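Local coordinates for water-soluble chlorophyll protein (Brassicaceae, PDB 5HPZ) that binds chlorophyll a derivatives within a four-chain assembly of Kunitz-type beta-trefoil subunits and probably tunes their spectra by deforming the pigment ring, at residues A[33-38]-A[108-113]; A[97-102]-A[157-162]; A[20-23]-A[29-32]. One frame throughout, in Å; residues are numbered along the deposited sequence.

Interaction 1: residues A[33-38]-A[108-113]; sequences AAINIL and EPAIII. With 68G (13'2-hydroxyl-Chlorophyll a), chain C.
I35 and A110 make a small, purely apolar contact at the surface of the subunit, where the loop between strands 30-33 and 44-47 leans on the run that leads into strand 111-113. No hydrogen bond crosses between the two segments. One methyl does nearly all the touching: I35 CD1 stands 3.7 Å from A110 CB, methyl against methyl, while the branch methyl I112 CG2 lies more loosely beside the same I35 CD1 at 4.4 Å. I35 can reach so far because its CG1 occupies the space between its own backbone N and carbonyl carbon (chi1 60°) and the chain beyond is extended (chi2 173°), which carries CD1 out from the loop. Q156 of strand 155-160 touches both I35 and A110, so the methyl pair rests on a third element. The chain has the beta-trefoil fold of the Kunitz inhibitors, and in it strand 111-113 runs antiparallel to strand 97-99, with backbone hydrogen bonds between A110 and D100 and between I112 and A98. The other side of 33-38 belongs to the pigment. A33 passes over the macrocycle with its CA 3.5 Å from 68G NB, and A33 CB sits 3.7 Å from the methine carbon 68G CHB. A34 CB meets the ring methyl 68G CMB, also at 3.7 Å. Further on, I37 CD1 approaches 68G C19 of the phytyl tail at 4.0 Å. A34 O accepts a hydrogen bond from W151 NE1 of the same chain, whereas I37 and L38 pack on W151 of a second subunit, and L38 also on P88 of a third.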
# COMPACT_ATOMS: atom_id res chain seq x y z
N ALA A 33 11.45 -6.42 3.69
CA ALA A 33 10.26 -5.66 3.94
C ALA A 33 10.59 -4.24 3.86
O ALA A 33 11.70 -3.87 4.21
CB ALA A 33 9.69 -5.97 5.31
N ALA A 34 9.64 -3.44 3.40
CA ALA A 34 9.86 -2.04 3.32
C ALA A 34 9.99 -1.46 4.75
O ALA A 34 9.23 -1.83 5.69
CB ALA A 34 8.79 -1.32 2.52
N ILE A 35 11.05 -0.67 4.91
CA ILE A 35 11.27 0.02 6.20
C ILE A 35 11.02 1.50 6.11
O ILE A 35 10.89 2.15 7.11
CB ILE A 35 12.66 -0.29 6.79
CG1 ILE A 35 13.84 0.11 5.89
CG2 ILE A 35 12.74 -1.78 7.15
CD1 ILE A 35 15.17 -0.06 6.62
N ASN A 36 10.87 2.01 4.91
CA ASN A 36 10.43 3.36 4.68
C ASN A 36 9.21 3.32 3.71
O ASN A 36 9.03 2.36 2.98
CB ASN A 36 11.59 4.18 4.09
CG ASN A 36 12.63 4.45 5.13
OD1 ASN A 36 12.33 5.07 6.10
ND2 ASN A 36 13.80 3.89 4.98
N ILE A 37 8.40 4.35 3.73
CA ILE A 37 7.21 4.41 2.89
C ILE A 37 7.48 4.89 1.49
O ILE A 37 7.23 4.20 0.51
CB ILE A 37 6.10 5.25 3.53
CG1 ILE A 37 5.72 4.61 4.89
CG2 ILE A 37 4.93 5.31 2.56
CD1 ILE A 37 4.73 5.38 5.72
N LEU A 38 8.01 6.07 1.35
CA LEU A 38 8.29 6.53 -0.00
C LEU A 38 9.50 7.47 0.08
O LEU A 38 9.45 8.46 0.84
CB LEU A 38 7.08 7.25 -0.52
CG LEU A 38 6.81 7.27 -2.02
CD1 LEU A 38 6.57 5.87 -2.54
CD2 LEU A 38 5.61 8.14 -2.32
N GLU A 108 22.28 3.57 14.75
CA GLU A 108 22.36 2.10 14.60
C GLU A 108 21.80 1.79 13.21
O GLU A 108 20.61 1.79 13.02
CB GLU A 108 21.50 1.41 15.68
CG GLU A 108 22.03 1.57 17.11
CD GLU A 108 21.28 0.71 18.13
OE1 GLU A 108 20.03 0.67 18.09
OE2 GLU A 108 21.92 0.08 18.98
N PRO A 109 22.65 1.58 12.23
CA PRO A 109 22.05 1.70 10.91
C PRO A 109 21.30 0.45 10.51
O PRO A 109 21.67 -0.70 10.87
CB PRO A 109 23.27 1.91 10.01
CG PRO A 109 24.37 1.19 10.72
CD PRO A 109 24.12 1.44 12.17
N ALA A 110 20.28 0.65 9.71
CA ALA A 110 19.48 -0.47 9.28
C ALA A 110 20.34 -1.40 8.39
O ALA A 110 21.24 -0.97 7.72
CB ALA A 110 18.30 0.04 8.52
N ILE A 111 20.02 -2.69 8.39
CA ILE A 111 20.55 -3.59 7.39
C ILE A 111 19.58 -3.53 6.20
O ILE A 111 18.37 -3.74 6.35
CB ILE A 111 20.62 -5.05 7.89
CG1 ILE A 111 21.35 -5.15 9.24
CG2 ILE A 111 21.36 -5.94 6.87
CD1 ILE A 111 22.76 -4.62 9.23
N ILE A 112 20.10 -3.21 5.03
CA ILE A 112 19.25 -3.06 3.86
C ILE A 112 19.58 -4.12 2.82
O ILE A 112 20.44 -4.98 3.02
CB ILE A 112 19.40 -1.68 3.28
CG1 ILE A 112 20.88 -1.38 3.06
CG2 ILE A 112 18.79 -0.66 4.22
CD1 ILE A 112 21.19 -0.34 2.03
N ILE A 113 18.84 -4.10 1.72
CA ILE A 113 19.01 -5.02 0.64
C ILE A 113 19.46 -4.20 -0.54
O ILE A 113 18.84 -3.17 -0.89
CB ILE A 113 17.73 -5.78 0.32
CG1 ILE A 113 17.22 -6.48 1.58
CG2 ILE A 113 17.99 -6.75 -0.83
CD1 ILE A 113 15.90 -7.17 1.40
C1 68G C . 3.17 -9.89 8.87
C2 68G C . 1.93 -10.08 8.00
C3 68G C . 0.94 -9.00 8.01
C4 68G C . 1.28 -7.86 8.92
C5 68G C . -0.40 -9.04 7.26
C6 68G C . -0.26 -8.79 5.80
C7 68G C . 0.41 -7.49 5.47
C8 68G C . 0.03 -7.22 4.03
C9 68G C . 0.67 -8.21 3.02
C10 68G C . 0.55 -5.85 3.67
C11 68G C . -0.64 -4.98 3.62
C12 68G C . -0.05 -3.68 3.08
C13 68G C . -0.59 -2.57 3.98
C14 68G C . -2.14 -2.58 4.01
C15 68G C . -0.02 -1.25 3.43
C16 68G C . -0.00 -0.17 4.52
C17 68G C . 0.62 1.01 3.79
C18 68G C . 0.60 2.13 4.78
C19 68G C . 1.72 3.09 4.44
C20 68G C . -0.72 2.87 4.59
O2A 68G C . 3.97 -8.71 8.52
CGA 68G C . 5.25 -9.01 8.89
O1A 68G C . 5.59 -9.99 9.57
CBA 68G C . 6.27 -8.08 8.33
CAA 68G C . 6.82 -8.78 7.04
C2A 68G C . 5.80 -8.80 5.85
C3A 68G C . 5.63 -7.42 5.37
CMA 68G C . 4.18 -7.33 5.00
C4A 68G C . 6.40 -7.29 4.13
CHB 68G C . 6.53 -6.19 3.38
NA 68G C . 6.86 -8.48 3.85
C1A 68G C . 6.48 -9.41 4.74
CHA 68G C . 6.77 -10.71 4.57
CBD 68G C . 6.35 -11.87 5.31
CGD 68G C . 4.90 -11.98 5.40
O1D 68G C . 4.32 -12.21 6.49
O2D 68G C . 4.20 -11.79 4.26
CED 68G C . 2.81 -11.89 4.45
O 68G C . 6.74 -11.88 6.63
CAD 68G C . 6.92 -12.99 4.61
OBD 68G C . 6.84 -14.19 5.01
C3D 68G C . 7.59 -12.52 3.51
C2D 68G C . 8.33 -12.75 2.39
CMD 68G C . 8.72 -13.98 1.95
C4D 68G C . 7.46 -11.19 3.53
ND 68G C . 8.04 -10.62 2.49
C1D 68G C . 8.61 -11.59 1.75
CHD 68G C . 9.31 -11.38 0.57
C4C 68G C . 9.54 -10.26 -0.14
NC 68G C . 9.16 -9.02 0.31
MG 68G C . 8.12 -8.66 2.03
C3C 68G C . 10.18 -10.05 -1.33
CAC 68G C . 10.80 -11.09 -2.23
CBC 68G C . 9.59 -11.64 -3.06
C2C 68G C . 10.16 -8.73 -1.60
CMC 68G C . 10.70 -8.16 -2.70
C1C 68G C . 9.52 -8.07 -0.58
CHC 68G C . 9.24 -6.77 -0.41
C4B 68G C . 8.36 -6.17 0.42
NB 68G C . 7.97 -6.71 1.58
C1B 68G C . 7.11 -5.90 2.19
C2B 68G C . 6.95 -4.81 1.38
CMB 68G C . 6.14 -3.76 1.64
C3B 68G C . 7.77 -4.97 0.32
CAB 68G C . 7.97 -4.23 -0.78
CBB 68G C . 7.76 -2.73 -0.94

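Interaction 2: residues A[97-102]-A[157-162]; sequences WAVDVS and LIATND
W97 and L157 meet in a buried contact, where one methyl of the leucine comes up to the six-membered part of the indole. L157 CD2 lies 3.8 Å from W97 CZ3 and 4.0 Å from W97 CH2, approaching the ring at a slant. The indole is directed to this place by a first torsion that leaves CG opposite the carbonyl carbon (chi1 -65°), and its far end reaches across to strand 155-160. Two residues further along each strand, V99 CG2 and A159 CB come to a looser 4.4 Å. The touching runs 97-99 and 157-159 point 47° apart, and no hydrogen bond passes between the two segments, so they are joined by side chains alone. I111, from the strand that pairs with 97-99, touches V99, L157 and A159, and T139 touches both V99 and A159; these two residues help fill the layer between the strands. W97 also packs on L137, and its ring meets that of F82 with the planes at about 45°. Beyond the apolar layer both strands end in side-chain turns. D100 OD1 takes two donors from S102: the backbone N at 3.0 Å, arriving from above the carboxylate plane and closing an Asx turn, and the hydroxyl of S102, OG, at 2.7 Å, which D100 OD1 receives on its syn lone pair. T160 OG1 accepts from D162 N at 3.0 Å in an ST turn, through a nearly straight bond, and the same hydroxyl is hydrogen-bonded to E108 OE2. Such a layer of aromatic and aliphatic side chains, gathered between strands from separate parts of the sequence, is consistent with the hydrophobic interior of the beta-trefoil fold.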
# COMPACT_ATOMS: atom_id res chain seq x y z
N TRP A 97 22.68 -8.29 1.15
CA TRP A 97 22.58 -7.60 2.42
C TRP A 97 23.70 -6.62 2.49
O TRP A 97 24.80 -6.88 1.97
CB TRP A 97 22.69 -8.55 3.61
CG TRP A 97 21.59 -9.58 3.77
CD1 TRP A 97 20.73 -10.04 2.84
CD2 TRP A 97 21.21 -10.18 5.00
NE1 TRP A 97 19.87 -10.96 3.41
CE2 TRP A 97 20.13 -11.04 4.74
CE3 TRP A 97 21.70 -10.10 6.30
CZ2 TRP A 97 19.51 -11.79 5.74
CZ3 TRP A 97 21.10 -10.82 7.27
CH2 TRP A 97 20.03 -11.66 7.01
N ALA A 98 23.44 -5.51 3.15
CA ALA A 98 24.40 -4.50 3.31
C ALA A 98 23.99 -3.61 4.47
O ALA A 98 22.83 -3.55 4.82
CB ALA A 98 24.49 -3.72 2.03
N VAL A 99 24.92 -2.90 5.05
CA VAL A 99 24.63 -2.00 6.14
C VAL A 99 24.35 -0.66 5.53
O VAL A 99 25.13 -0.21 4.72
CB VAL A 99 25.84 -1.82 7.08
CG1 VAL A 99 25.61 -0.69 8.07
CG2 VAL A 99 26.13 -3.10 7.83
N ASP A 100 23.25 0.00 5.91
CA ASP A 100 22.88 1.33 5.36
C ASP A 100 24.08 2.28 5.62
O ASP A 100 24.43 2.51 6.76
CB ASP A 100 21.61 1.84 6.06
CG ASP A 100 21.09 3.19 5.54
OD1 ASP A 100 21.54 3.73 4.49
OD2 ASP A 100 20.19 3.71 6.24
N VAL A 101 24.72 2.80 4.56
CA VAL A 101 25.72 3.88 4.73
C VAL A 101 25.31 5.19 4.03
O VAL A 101 26.13 6.05 3.79
CB VAL A 101 27.12 3.43 4.28
CG1 VAL A 101 27.59 2.23 5.11
CG2 VAL A 101 27.13 3.14 2.77
N SER A 102 24.02 5.35 3.78
CA SER A 102 23.50 6.54 3.15
C SER A 102 23.58 7.71 4.09
O SER A 102 23.79 7.56 5.29
CB SER A 102 22.03 6.31 2.74
OG SER A 102 21.18 6.37 3.87
N LEU A 157 16.16 -5.64 11.35
CA LEU A 157 17.58 -5.80 11.50
C LEU A 157 18.26 -4.51 11.41
O LEU A 157 18.03 -3.75 10.48
CB LEU A 157 18.20 -6.73 10.46
CG LEU A 157 18.21 -8.20 10.82
CD1 LEU A 157 16.79 -8.76 11.00
CD2 LEU A 157 18.97 -8.97 9.78
N ILE A 158 19.17 -4.29 12.37
CA ILE A 158 20.14 -3.20 12.37
C ILE A 158 21.54 -3.69 12.73
O ILE A 158 21.73 -4.81 13.16
CB ILE A 158 19.76 -2.14 13.38
CG1 ILE A 158 19.77 -2.78 14.78
CG2 ILE A 158 18.43 -1.50 12.98
CD1 ILE A 158 19.04 -1.97 15.81
N ALA A 159 22.55 -2.86 12.51
CA ALA A 159 23.88 -3.09 13.05
C ALA A 159 24.08 -2.27 14.33
O ALA A 159 23.83 -1.08 14.38
CB ALA A 159 24.99 -2.77 12.04
N THR A 160 24.59 -2.94 15.36
CA THR A 160 24.66 -2.33 16.67
C THR A 160 25.84 -2.92 17.43
O THR A 160 26.23 -4.07 17.19
CB THR A 160 23.37 -2.64 17.46
OG1 THR A 160 23.39 -1.97 18.70
CG2 THR A 160 23.23 -4.12 17.75
N ASN A 161 26.42 -2.15 18.33
CA ASN A 161 27.36 -2.71 19.28
C ASN A 161 26.77 -2.84 20.68
O ASN A 161 27.51 -3.07 21.62
CB ASN A 161 28.64 -1.87 19.29
CG ASN A 161 29.38 -1.96 17.98
OD1 ASN A 161 29.80 -3.04 17.57
ND2 ASN A 161 29.53 -0.84 17.32
N ASP A 162 25.45 -2.70 20.82
CA ASP A 162 24.77 -3.05 22.05
C ASP A 162 24.53 -4.55 22.15
O ASP A 162 23.68 -5.12 21.41
CB ASP A 162 23.47 -2.30 22.10
CG ASP A 162 22.69 -2.54 23.36
OD1 ASP A 162 22.95 -3.53 24.09
OD2 ASP A 162 21.78 -1.73 23.55

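Interaction 3: residues A[20-23]-A[29-32]; sequences IQPA and GLVP. With 68G (13'2-hydroxyl-Chlorophyll a), chain C.
Water 1 is gripped by both segments at once: it accepts from I20 N at 2.9 Å and donates to L30 O at 3.0 Å. The same two residues also bond directly, L30 N giving its hydrogen to I20 O at 3.1 Å, almost in line with the carbonyl (C=O...N 171°). One direct bond and one water bridge thus join I20 and L30, so the backbones touch without making a continuous ladder. Next to the direct bond, G29 CA comes within 3.4 Å of I20 O, and Q21 CG lies 3.8 Å from G29 CA. The amide of Q21 is held elsewhere, its NE2 bonding P54 O. L30 carries the side-chain part of the contact. With CG swung to the side of its own backbone N (chi1 -58°), the fork parts its methyls between two partners: CD1 slants against I20 CG2 at 3.9 Å, whereas CD2 goes to P22 CG. Both I20 and L30 also pack on W97. With an alanine here the two methyls are gone, and I20 CG2 and P22 CG would probably lose their common neighbour, leaving a gap beside W97. Past L30 the strand turns to the pigment. V31 sets its isopropyl group on one pyrrole of the macrocycle, CG1 being 3.5 Å from 68G C3D, and the ring of P32 lies by the next one, near 68G NC and C4C. P32 O then points at the metal, 2.5 Å from the magnesium, and acts as its axial ligand. Strand 30-33, a strand of the beta-trefoil that lies against 18-22 through L30, thus runs into the chlorophyll site, where a backbone carbonyl rather than a side chain binds the magnesium.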
# COMPACT_ATOMS: atom_id res chain seq x y z
N ILE A 20 17.27 -18.10 7.24
CA ILE A 20 17.81 -17.65 8.52
C ILE A 20 16.67 -17.48 9.55
O ILE A 20 15.76 -16.67 9.37
CB ILE A 20 18.60 -16.35 8.42
CG1 ILE A 20 19.79 -16.51 7.45
CG2 ILE A 20 19.14 -16.01 9.79
CD1 ILE A 20 20.49 -15.21 7.09
N GLN A 21 16.73 -18.26 10.62
CA GLN A 21 15.64 -18.29 11.57
C GLN A 21 16.14 -17.94 12.96
O GLN A 21 17.06 -18.57 13.43
CB GLN A 21 14.98 -19.63 11.51
CG GLN A 21 13.94 -19.64 10.38
CD GLN A 21 13.39 -21.01 10.10
OE1 GLN A 21 13.50 -21.90 10.93
NE2 GLN A 21 12.81 -21.18 8.94
N PRO A 22 15.59 -16.88 13.57
CA PRO A 22 16.03 -16.46 14.88
C PRO A 22 15.77 -17.52 15.91
O PRO A 22 14.67 -18.00 15.98
CB PRO A 22 15.19 -15.21 15.17
CG PRO A 22 14.88 -14.67 13.83
CD PRO A 22 14.66 -15.89 13.00
N ALA A 23 16.79 -17.87 16.67
CA ALA A 23 16.63 -18.91 17.67
C ALA A 23 15.60 -18.51 18.73
O ALA A 23 15.30 -17.33 18.95
CB ALA A 23 17.97 -19.22 18.30
N GLY A 29 11.07 -16.71 9.88
CA GLY A 29 12.38 -16.34 9.36
C GLY A 29 12.48 -14.88 8.98
O GLY A 29 11.52 -14.14 9.11
N LEU A 30 13.66 -14.50 8.50
CA LEU A 30 13.96 -13.18 8.01
C LEU A 30 13.54 -13.02 6.55
O LEU A 30 13.77 -13.94 5.72
CB LEU A 30 15.47 -12.91 8.10
CG LEU A 30 16.11 -13.02 9.50
CD1 LEU A 30 17.52 -12.53 9.49
CD2 LEU A 30 15.22 -12.32 10.53
N VAL A 31 12.95 -11.86 6.26
CA VAL A 31 12.32 -11.58 4.97
C VAL A 31 12.61 -10.13 4.65
O VAL A 31 12.82 -9.29 5.56
CB VAL A 31 10.79 -11.81 4.97
CG1 VAL A 31 10.51 -13.28 5.26
CG2 VAL A 31 10.07 -10.82 5.91
N PRO A 32 12.66 -9.82 3.35
CA PRO A 32 12.65 -8.40 2.97
C PRO A 32 11.36 -7.71 3.37
O PRO A 32 10.27 -8.32 3.28
CB PRO A 32 12.73 -8.43 1.44
CG PRO A 32 13.15 -9.80 1.10
CD PRO A 32 12.64 -10.68 2.17
C1 68G C . 3.17 -9.89 8.87
C2 68G C . 1.93 -10.08 8.00
C3 68G C . 0.94 -9.00 8.01
C4 68G C . 1.28 -7.86 8.92
C5 68G C . -0.40 -9.04 7.26
C6 68G C . -0.26 -8.79 5.80
C7 68G C . 0.41 -7.49 5.47
C8 68G C . 0.03 -7.22 4.03
C9 68G C . 0.67 -8.21 3.02
C10 68G C . 0.55 -5.85 3.67
C11 68G C . -0.64 -4.98 3.62
C12 68G C . -0.05 -3.68 3.08
C13 68G C . -0.59 -2.57 3.98
C14 68G C . -2.14 -2.58 4.01
C15 68G C . -0.02 -1.25 3.43
C16 68G C . -0.00 -0.17 4.52
C17 68G C . 0.62 1.01 3.79
C18 68G C . 0.60 2.13 4.78
C19 68G C . 1.72 3.09 4.44
C20 68G C . -0.72 2.87 4.59
O2A 68G C . 3.97 -8.71 8.52
CGA 68G C . 5.25 -9.01 8.89
O1A 68G C . 5.59 -9.99 9.57
CBA 68G C . 6.27 -8.08 8.33
CAA 68G C . 6.82 -8.78 7.04
C2A 68G C . 5.80 -8.80 5.85
C3A 68G C . 5.63 -7.42 5.37
CMA 68G C . 4.18 -7.33 5.00
C4A 68G C . 6.40 -7.29 4.13
CHB 68G C . 6.53 -6.19 3.38
NA 68G C . 6.86 -8.48 3.85
C1A 68G C . 6.48 -9.41 4.74
CHA 68G C . 6.77 -10.71 4.57
CBD 68G C . 6.35 -11.87 5.31
CGD 68G C . 4.90 -11.98 5.40
O1D 68G C . 4.32 -12.21 6.49
O2D 68G C . 4.20 -11.79 4.26
CED 68G C . 2.81 -11.89 4.45
O 68G C . 6.74 -11.88 6.63
CAD 68G C . 6.92 -12.99 4.61
OBD 68G C . 6.84 -14.19 5.01
C3D 68G C . 7.59 -12.52 3.51
C2D 68G C . 8.33 -12.75 2.39
CMD 68G C . 8.72 -13.98 1.95
C4D 68G C . 7.46 -11.19 3.53
ND 68G C . 8.04 -10.62 2.49
C1D 68G C . 8.61 -11.59 1.75
CHD 68G C . 9.31 -11.38 0.57
C4C 68G C . 9.54 -10.26 -0.14
NC 68G C . 9.16 -9.02 0.31
MG 68G C . 8.12 -8.66 2.03
C3C 68G C . 10.18 -10.05 -1.33
CAC 68G C . 10.80 -11.09 -2.23
CBC 68G C . 9.59 -11.64 -3.06
C2C 68G C . 10.16 -8.73 -1.60
CMC 68G C . 10.70 -8.16 -2.70
C1C 68G C . 9.52 -8.07 -0.58
CHC 68G C . 9.24 -6.77 -0.41
C4B 68G C . 8.36 -6.17 0.42
NB 68G C . 7.97 -6.71 1.58
C1B 68G C . 7.11 -5.90 2.19
C2B 68G C . 6.95 -4.81 1.38
CMB 68G C . 6.14 -3.76 1.64
C3B 68G C . 7.77 -4.97 0.32
CAB 68G C . 7.97 -4.23 -0.78
CBB 68G C . 7.76 -2.73 -0.94
O HOH W 1 15.71 -16.21 5.65

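How the interactions relate
Interactions 2 and 3 are buried, interaction 1 lies at the surface, and the chemistry follows: methyl against methyl in interaction 1, aromatic and aliphatic packing in interaction 2, backbone and water bonds with leucine packing in interaction 3. Interactions 1 and 2 reach the same sheet, strands 97-99 and 111-113 being neighbours in it, and a probable hydrogen bond between E108 and T160 joins them further out. The interior connects 2 to 3, where L157 CD2 packs on L30 CD1. Interactions 1 and 3 meet where I113 CD1 packs on P32 CB, and their consecutive segments 29-32 and 33-38 line the same pigment.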